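Local structure of intimin (1F00) at residues V243-Q248 and G253-Y258. The protein is an enteropathogenic E. coli adhesin whose C-terminal fragment, with immunoglobulin-like and C-type lectin-like folds, probably binds the intimin receptor. Numbering follows the deposited sequence.
Sequences VQQTAQ and GVASTY
Val243 meets Ser256 next to strand 240-242, and its N-H makes the one direct backbone-to-backbone hydrogen bond between the two segments, to Ser256 O at 3.1 Å. The bond is bent, 144° at the hydrogen. Over the same carbonyl lies the branched side chain: Val243 CG2, set between the backbone N and the carbonyl carbon (CG1 at chi1 -54°), packs 3.7 Å from Ser256 CB, while Val243 CG1 reaches toward Thr257 CA at 4.2 Å. A compact, beta-branched residue suits this buried place, covering the strand's backbone with two methyls.

Beyond Val243 the chains stay side by side, but direct backbone pairing gives way to a water and then to a side chain. The water accepts from Ser256 N at 2.7 Å, which gives that N-H a partner; it also lies 3.0 Å from Gln244 O, to which it can donate, though other acceptors may compete for its protons.

Gln245 continues the pairing with its side chain. Extended beyond CG, it carries NE2 to Val254 O at 2.9 Å; the acceptor oxygen lies close to the plane of the Gln245 amide, while NE2 stands above the carbonyl plane of Val254. On the way Gln245 CG rests 3.9 Å from Ala255 CB, where a small methyl leaves room for the crossing chain. Glutamine thus supplies both an aliphatic stem and an amide donor standing in for a backbone N-H.

Thr246, with its short hydroxyl side chain, is the N-cap of helix 247-252, and Gly253 ends that helix in a Schellman motif, its positive phi easily adopted without a side chain.

The contact therefore brings together the two chain ends that flank helix 247-252 in the C-type lectin-like domain. Strand 254-259 is the middle of three antiparallel strands, flanked by 240-242 and 263-270; Ser256 OG bonds Asn267, Tyr196 of helix 196-205 touches Ala255, and Tyr258 packs on helix 214-224.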
loop_
_atom_site.group_PDB
_atom_site.type_symbol
_atom_site.label_atom_id
_atom_site.label_comp_id
_atom_site.label_asym_id
_atom_site.label_seq_id
_atom_site.Cartn_x
_atom_site.Cartn_y
_atom_site.Cartn_z
ATOM N N VAL A 243 -20.061 17.352 -23.189
ATOM C CA VAL A 243 -20.167 15.937 -23.546
ATOM C C VAL A 243 -20.459 15.946 -25.044
ATOM O O VAL A 243 -21.057 16.897 -25.550
ATOM C CB VAL A 243 -21.307 15.165 -22.795
ATOM C CG1 VAL A 243 -21.158 15.340 -21.292
ATOM C CG2 VAL A 243 -22.675 15.612 -23.279
ATOM N N GLN A 244 -20.026 14.903 -25.751
ATOM C CA GLN A 244 -20.230 14.799 -27.200
ATOM C C GLN A 244 -21.657 15.171 -27.619
ATOM O O GLN A 244 -22.630 14.749 -26.992
ATOM C CB GLN A 244 -19.923 13.371 -27.676
ATOM C CG GLN A 244 -19.870 13.218 -29.196
ATOM C CD GLN A 244 -18.599 13.789 -29.793
ATOM O OE1 GLN A 244 -18.596 14.284 -30.925
ATOM N NE2 GLN A 244 -17.504 13.710 -29.042
ATOM N N GLN A 245 -21.779 15.954 -28.685
ATOM C CA GLN A 245 -23.098 16.360 -29.177
ATOM C C GLN A 245 -23.837 15.171 -29.778
ATOM O O GLN A 245 -23.219 14.301 -30.397
ATOM C CB GLN A 245 -22.976 17.413 -30.288
ATOM C CG GLN A 245 -22.626 18.835 -29.862
ATOM C CD GLN A 245 -22.475 19.753 -31.067
ATOM O OE1 GLN A 245 -21.775 19.418 -32.020
ATOM N NE2 GLN A 245 -23.131 20.910 -31.032
ATOM N N THR A 246 -25.153 15.129 -29.592
ATOM C CA THR A 246 -25.948 14.083 -30.215
ATOM C C THR A 246 -26.217 14.678 -31.598
ATOM O O THR A 246 -25.885 15.843 -31.855
ATOM C CB THR A 246 -27.312 13.863 -29.515
ATOM O OG1 THR A 246 -28.077 15.076 -29.569
ATOM C CG2 THR A 246 -27.119 13.435 -28.064
ATOM N N ALA A 247 -26.805 13.898 -32.493
ATOM C CA ALA A 247 -27.105 14.416 -33.821
ATOM C C ALA A 247 -28.001 15.649 -33.682
ATOM O O ALA A 247 -27.822 16.649 -34.380
ATOM C CB ALA A 247 -27.799 13.346 -34.657
ATOM N N GLN A 248 -28.955 15.588 -32.759
ATOM C CA GLN A 248 -29.861 16.714 -32.568
ATOM C C GLN A 248 -29.180 17.950 -31.980
ATOM O O GLN A 248 -29.527 19.070 -32.344
ATOM C CB GLN A 248 -31.047 16.311 -31.694
ATOM C CG GLN A 248 -32.105 17.398 -31.607
ATOM C CD GLN A 248 -32.532 17.897 -32.983
ATOM O OE1 GLN A 248 -33.123 17.153 -33.772
ATOM N NE2 GLN A 248 -32.222 19.161 -33.280
ATOM N N GLY A 253 -26.880 23.570 -32.632
ATOM C CA GLY A 253 -25.791 24.357 -32.081
ATOM C C GLY A 253 -25.696 24.388 -30.561
ATOM O O GLY A 253 -25.306 25.403 -29.986
ATOM N N VAL A 254 -26.045 23.282 -29.911
ATOM C CA VAL A 254 -25.978 23.198 -28.452
ATOM C C VAL A 254 -25.357 21.868 -28.036
ATOM O O VAL A 254 -25.090 21.005 -28.873
ATOM C CB VAL A 254 -27.386 23.313 -27.806
ATOM C CG1 VAL A 254 -28.057 24.599 -28.263
ATOM C CG2 VAL A 254 -28.241 22.094 -28.163
ATOM N N ALA A 255 -25.104 21.721 -26.741
ATOM C CA ALA A 255 -24.539 20.489 -26.214
ATOM C C ALA A 255 -24.952 20.340 -24.765
ATOM O O ALA A 255 -25.442 21.292 -24.143
ATOM C CB ALA A 255 -23.010 20.513 -26.318
ATOM N N SER A 256 -24.766 19.137 -24.235
ATOM C CA SER A 256 -25.084 18.867 -22.849
ATOM C C SER A 256 -23.788 18.897 -22.059
ATOM O O SER A 256 -22.694 18.921 -22.637
ATOM C CB SER A 256 -25.757 17.501 -22.707
ATOM O OG SER A 256 -27.052 17.530 -23.276
ATOM N N THR A 257 -23.920 18.917 -20.738
ATOM C CA THR A 257 -22.764 18.936 -19.855
ATOM C C THR A 257 -23.050 18.121 -18.601
ATOM O O THR A 257 -24.206 17.798 -18.288
ATOM C CB THR A 257 -22.428 20.366 -19.376
ATOM O OG1 THR A 257 -23.498 20.844 -18.552
ATOM C CG2 THR A 257 -22.224 21.320 -20.561
ATOM N N TYR A 258 -21.980 17.772 -17.898
ATOM C CA TYR A 258 -22.086 17.061 -16.640
ATOM C C TYR A 258 -21.024 17.735 -15.785
ATOM O O TYR A 258 -19.959 18.108 -16.284
ATOM C CB TYR A 258 -21.783 15.569 -16.787
ATOM C CG TYR A 258 -22.001 14.811 -15.494
ATOM C CD1 TYR A 258 -23.277 14.378 -15.115
ATOM C CD2 TYR A 258 -20.934 14.550 -14.634
ATOM C CE1 TYR A 258 -23.482 13.702 -13.908
ATOM C CE2 TYR A 258 -21.127 13.879 -13.426
ATOM C CZ TYR A 258 -22.399 13.455 -13.069
ATOM O OH TYR A 258 -22.574 12.786 -11.877
HETATM O O HOH W 1 -24.091 17.030 -25.794
#